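Local structure of transcriptional regulator of the TetR/AcrR family (Thermobifida fusca YX, 3DCF) at residues N84-A98 against E143-M155. The protein probably binds cis-regulatory DNA as a transcription factor of the TetR/AcrR family, most likely acting as a repressor. Sequence-based numbering, arbitrary orientation.
Sequences NSIVDEALERFHAIA and EMRKREREYTEIM
Val87, Leu91 and Phe94 face Arg147, Tyr151 and Ile154 where two helical segments, 84-98 and 143-155, run nearly parallel, their N-to-C directions 14° apart and their axes approaching to 10.8 Å. No hydrogen bond crosses directly between them; side chains do the joining, burying 786 Å² in all. Toward the N-terminal ends, Arg147 is a knob in the hole formed by Asn84, Val87, Asp88 and Leu91. Its first torsion sets CG beside the backbone N and against Val87 CG1, where CB also packs; beyond CG the chain folds back and brings the guanidinium edge round to Asp88, with NH2 3.5 Å from Asp88 OD1. The carboxylate and guanidinium planes are 57° apart, and two waters lie between Asp88 OD1 and Arg147 NH2, their links to NH2 weak, supplementing this salt bridge. A long ion pair to Glu150 extends the network within segment 143-155.

Farther along, Tyr151 directs its ring edge onto one face of Phe94 in a T-shaped stack, with centroids 4.8 Å apart and planes at 70°. Ile154 CD1 lies at the Phe94 edge, 3.9 Å from CD2, while Met155 CE approaches CZ. Ile154 CD1 also sits over one face of the His95 ring, 3.5 Å from its centroid, in a CH-pi contact; His95 ND1 in turn donates to Leu91 O, which steadies the imidazole. Replacing Phe94 with an alanine would probably open a gap between the helices and leave the Tyr151 edge without its aromatic face.

His115 adds another edge-to-face partner to Tyr151, and Met155 reaches Ile108 and Leu111 of helix 104-121. The contact thus couples an aromatic and aliphatic core to a hydrated ionic margin, packing helix 75-98, which follows the predicted helix-turn-helix, against helix 138-164 of the TetR-like C-terminal region.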
# COMPACT_ATOMS: atom_id res chain seq x y z
N ASN A 84 -11.38 -11.17 12.21
CA ASN A 84 -11.75 -12.35 11.40
C ASN A 84 -13.23 -12.32 11.00
O ASN A 84 -13.58 -12.75 9.90
CB ASN A 84 -11.38 -13.68 12.10
CG ASN A 84 -11.35 -14.90 11.13
OD1 ASN A 84 -11.25 -14.76 9.91
ND2 ASN A 84 -11.42 -16.10 11.70
N SER A 85 -14.08 -11.78 11.89
CA SER A 85 -15.51 -11.58 11.62
C SER A 85 -15.75 -10.57 10.50
O SER A 85 -16.49 -10.86 9.56
CB SER A 85 -16.24 -11.13 12.90
OG SER A 85 -17.61 -10.84 12.68
N ILE A 86 -15.11 -9.39 10.60
CA ILE A 86 -15.18 -8.31 9.57
C ILE A 86 -14.64 -8.80 8.20
O ILE A 86 -15.22 -8.45 7.17
CB ILE A 86 -14.44 -6.99 10.00
CG1 ILE A 86 -15.10 -6.36 11.24
CG2 ILE A 86 -14.47 -5.93 8.89
CD1 ILE A 86 -14.26 -5.24 11.87
N VAL A 87 -13.56 -9.58 8.21
CA VAL A 87 -13.01 -10.22 7.00
C VAL A 87 -14.00 -11.26 6.45
O VAL A 87 -14.19 -11.32 5.24
CB VAL A 87 -11.61 -10.90 7.22
CG1 VAL A 87 -11.16 -11.72 5.98
CG2 VAL A 87 -10.56 -9.85 7.57
N ASP A 88 -14.61 -12.04 7.35
CA ASP A 88 -15.58 -13.09 6.95
C ASP A 88 -16.85 -12.49 6.28
O ASP A 88 -17.29 -13.02 5.25
CB ASP A 88 -15.94 -14.00 8.16
CG ASP A 88 -16.60 -15.31 7.76
OD1 ASP A 88 -16.12 -15.99 6.83
OD2 ASP A 88 -17.59 -15.71 8.40
N GLU A 89 -17.42 -11.41 6.84
CA GLU A 89 -18.60 -10.75 6.23
C GLU A 89 -18.29 -10.03 4.91
O GLU A 89 -19.11 -10.08 3.98
CB GLU A 89 -19.28 -9.75 7.16
CG GLU A 89 -20.21 -10.34 8.23
CD GLU A 89 -21.23 -9.32 8.75
OE1 GLU A 89 -20.92 -8.11 8.78
OE2 GLU A 89 -22.36 -9.73 9.12
N ALA A 90 -17.16 -9.31 4.87
CA ALA A 90 -16.68 -8.60 3.66
C ALA A 90 -16.48 -9.55 2.48
O ALA A 90 -16.85 -9.24 1.35
CB ALA A 90 -15.39 -7.83 3.95
N LEU A 91 -15.92 -10.72 2.78
CA LEU A 91 -15.68 -11.75 1.77
C LEU A 91 -16.99 -12.39 1.26
O LEU A 91 -17.05 -12.76 0.09
CB LEU A 91 -14.66 -12.77 2.32
CG LEU A 91 -14.14 -13.90 1.45
CD1 LEU A 91 -12.68 -14.24 1.80
CD2 LEU A 91 -15.08 -15.13 1.54
N GLU A 92 -18.02 -12.50 2.12
CA GLU A 92 -19.37 -12.99 1.70
C GLU A 92 -20.06 -12.01 0.74
O GLU A 92 -20.70 -12.42 -0.22
CB GLU A 92 -20.31 -13.28 2.88
CG GLU A 92 -19.99 -14.56 3.66
CD GLU A 92 -21.01 -14.88 4.76
OE1 GLU A 92 -22.18 -14.42 4.68
OE2 GLU A 92 -20.65 -15.61 5.71
N ARG A 93 -19.94 -10.71 1.04
CA ARG A 93 -20.44 -9.65 0.15
C ARG A 93 -19.68 -9.60 -1.17
O ARG A 93 -20.24 -9.21 -2.19
CB ARG A 93 -20.39 -8.28 0.83
CG ARG A 93 -21.31 -8.19 2.04
CD ARG A 93 -21.49 -6.77 2.54
NE ARG A 93 -20.22 -6.11 2.86
CZ ARG A 93 -19.53 -6.22 4.00
NH1 ARG A 93 -19.93 -7.00 5.00
NH2 ARG A 93 -18.37 -5.54 4.12
N PHE A 94 -18.41 -10.03 -1.15
CA PHE A 94 -17.56 -10.11 -2.35
C PHE A 94 -18.00 -11.28 -3.26
O PHE A 94 -18.21 -11.09 -4.47
CB PHE A 94 -16.08 -10.25 -1.94
CG PHE A 94 -15.11 -9.65 -2.91
CD1 PHE A 94 -14.94 -8.26 -2.95
CD2 PHE A 94 -14.34 -10.45 -3.75
CE1 PHE A 94 -14.03 -7.66 -3.83
CE2 PHE A 94 -13.41 -9.86 -4.65
CZ PHE A 94 -13.26 -8.46 -4.69
N HIS A 95 -18.16 -12.48 -2.67
CA HIS A 95 -18.63 -13.69 -3.39
C HIS A 95 -20.00 -13.51 -4.07
O HIS A 95 -20.17 -13.92 -5.22
CB HIS A 95 -18.72 -14.94 -2.48
CG HIS A 95 -17.44 -15.72 -2.39
ND1 HIS A 95 -16.62 -15.69 -1.28
CD2 HIS A 95 -16.87 -16.59 -3.26
CE1 HIS A 95 -15.58 -16.49 -1.49
NE2 HIS A 95 -15.71 -17.04 -2.68
N ALA A 96 -20.95 -12.93 -3.32
CA ALA A 96 -22.32 -12.65 -3.78
C ALA A 96 -22.36 -11.82 -5.08
O ALA A 96 -23.08 -12.18 -6.01
CB ALA A 96 -23.13 -11.95 -2.68
N ILE A 97 -21.55 -10.76 -5.13
CA ILE A 97 -21.41 -9.88 -6.30
C ILE A 97 -20.74 -10.62 -7.47
O ILE A 97 -21.23 -10.54 -8.59
CB ILE A 97 -20.61 -8.58 -5.99
CG1 ILE A 97 -21.35 -7.71 -4.96
CG2 ILE A 97 -20.38 -7.75 -7.24
CD1 ILE A 97 -20.51 -6.57 -4.38
N ALA A 98 -19.64 -11.31 -7.19
CA ALA A 98 -18.93 -12.11 -8.21
C ALA A 98 -19.74 -13.32 -8.74
O ALA A 98 -19.59 -13.68 -9.91
CB ALA A 98 -17.58 -12.56 -7.69
N GLU A 143 -4.23 -17.98 8.22
CA GLU A 143 -5.65 -17.76 7.95
C GLU A 143 -5.87 -16.45 7.19
O GLU A 143 -6.64 -16.43 6.23
CB GLU A 143 -6.47 -17.77 9.26
CG GLU A 143 -8.00 -17.74 9.11
CD GLU A 143 -8.58 -18.93 8.37
OE1 GLU A 143 -7.96 -20.01 8.38
OE2 GLU A 143 -9.68 -18.78 7.79
N MSE A 144 -5.17 -15.38 7.59
CA MSE A 144 -5.23 -14.08 6.89
C MSE A 144 -4.72 -14.19 5.46
O MSE A 144 -5.34 -13.62 4.55
CB MSE A 144 -4.45 -12.98 7.62
CG MSE A 144 -4.92 -12.62 9.02
SE MSE A 144 -6.80 -12.13 9.19
CE MSE A 144 -7.69 -13.96 9.18
N ARG A 145 -3.62 -14.92 5.25
CA ARG A 145 -3.09 -15.16 3.88
C ARG A 145 -4.10 -15.91 3.00
O ARG A 145 -4.24 -15.56 1.82
CB ARG A 145 -1.73 -15.90 3.90
CG ARG A 145 -0.57 -15.18 4.64
CD ARG A 145 -0.21 -13.76 4.12
NE ARG A 145 -1.21 -12.75 4.48
CZ ARG A 145 -1.28 -12.07 5.62
NH1 ARG A 145 -0.38 -12.23 6.61
NH2 ARG A 145 -2.27 -11.19 5.80
N LYS A 146 -4.80 -16.89 3.57
CA LYS A 146 -5.83 -17.64 2.85
C LYS A 146 -7.00 -16.75 2.40
O LYS A 146 -7.48 -16.92 1.28
CB LYS A 146 -6.34 -18.82 3.70
CG LYS A 146 -7.48 -19.69 3.10
CD LYS A 146 -7.67 -21.02 3.87
CE LYS A 146 -8.01 -20.82 5.37
NZ LYS A 146 -8.07 -22.09 6.18
N ARG A 147 -7.43 -15.80 3.25
CA ARG A 147 -8.54 -14.89 2.89
C ARG A 147 -8.11 -13.89 1.81
O ARG A 147 -8.91 -13.61 0.92
CB ARG A 147 -9.17 -14.16 4.10
CG ARG A 147 -9.49 -15.01 5.35
CD ARG A 147 -10.01 -16.45 5.10
NE ARG A 147 -11.33 -16.48 4.47
CZ ARG A 147 -12.50 -16.34 5.10
NH1 ARG A 147 -12.58 -16.14 6.43
NH2 ARG A 147 -13.63 -16.39 4.40
N GLU A 148 -6.88 -13.36 1.89
CA GLU A 148 -6.31 -12.50 0.83
C GLU A 148 -6.31 -13.23 -0.52
O GLU A 148 -6.66 -12.64 -1.54
CB GLU A 148 -4.85 -12.06 1.12
CG GLU A 148 -4.62 -10.96 2.16
CD GLU A 148 -3.23 -10.25 2.00
OE1 GLU A 148 -2.88 -9.81 0.88
OE2 GLU A 148 -2.49 -10.10 2.99
N ARG A 149 -5.89 -14.51 -0.51
CA ARG A 149 -5.87 -15.36 -1.72
C ARG A 149 -7.25 -15.54 -2.38
O ARG A 149 -7.32 -15.52 -3.60
CB ARG A 149 -5.25 -16.75 -1.46
CG ARG A 149 -3.72 -16.75 -1.46
CD ARG A 149 -3.13 -18.17 -1.55
NE ARG A 149 -3.35 -18.94 -0.33
CZ ARG A 149 -2.60 -18.88 0.79
NH1 ARG A 149 -1.54 -18.06 0.90
NH2 ARG A 149 -2.93 -19.66 1.83
N GLU A 150 -8.30 -15.71 -1.57
CA GLU A 150 -9.69 -15.84 -2.08
C GLU A 150 -10.14 -14.60 -2.84
O GLU A 150 -10.65 -14.74 -3.94
CB GLU A 150 -10.69 -16.16 -0.98
CG GLU A 150 -10.56 -17.58 -0.43
CD GLU A 150 -11.49 -17.85 0.76
OE1 GLU A 150 -12.59 -17.25 0.82
OE2 GLU A 150 -11.10 -18.70 1.61
N TYR A 151 -9.97 -13.41 -2.24
CA TYR A 151 -10.27 -12.10 -2.88
C TYR A 151 -9.64 -11.98 -4.28
O TYR A 151 -10.31 -11.63 -5.26
CB TYR A 151 -9.72 -10.91 -2.06
CG TYR A 151 -10.59 -10.33 -0.98
CD1 TYR A 151 -11.70 -9.52 -1.32
CD2 TYR A 151 -10.27 -10.48 0.38
CE1 TYR A 151 -12.51 -8.94 -0.32
CE2 TYR A 151 -11.06 -9.90 1.39
CZ TYR A 151 -12.18 -9.13 1.03
OH TYR A 151 -12.95 -8.56 2.01
N THR A 152 -8.33 -12.25 -4.32
CA THR A 152 -7.52 -12.15 -5.54
C THR A 152 -7.98 -13.13 -6.61
O THR A 152 -8.17 -12.75 -7.76
CB THR A 152 -6.00 -12.38 -5.24
OG1 THR A 152 -5.61 -11.64 -4.08
CG2 THR A 152 -5.12 -11.94 -6.40
N GLU A 153 -8.19 -14.39 -6.22
CA GLU A 153 -8.60 -15.45 -7.15
C GLU A 153 -9.99 -15.25 -7.78
O GLU A 153 -10.15 -15.54 -8.97
CB GLU A 153 -8.42 -16.84 -6.52
CG GLU A 153 -6.91 -17.20 -6.40
CD GLU A 153 -6.58 -18.37 -5.46
OE1 GLU A 153 -7.50 -19.13 -5.07
OE2 GLU A 153 -5.39 -18.53 -5.10
N ILE A 154 -10.95 -14.73 -7.00
CA ILE A 154 -12.30 -14.38 -7.50
C ILE A 154 -12.20 -13.33 -8.61
O ILE A 154 -12.80 -13.48 -9.67
CB ILE A 154 -13.26 -13.84 -6.37
CG1 ILE A 154 -13.60 -14.92 -5.34
CG2 ILE A 154 -14.57 -13.35 -6.96
CD1 ILE A 154 -14.21 -14.36 -4.06
N MSE A 155 -11.42 -12.28 -8.35
CA MSE A 155 -11.20 -11.23 -9.33
C MSE A 155 -10.30 -11.66 -10.50
O MSE A 155 -10.51 -11.18 -11.62
CB MSE A 155 -10.69 -9.97 -8.65
CG MSE A 155 -10.46 -8.83 -9.62
SE MSE A 155 -10.59 -7.09 -8.82
CE MSE A 155 -12.50 -7.15 -8.30
O HOH W 1 -15.78 -18.29 5.92
O HOH W 2 -16.92 -15.67 4.33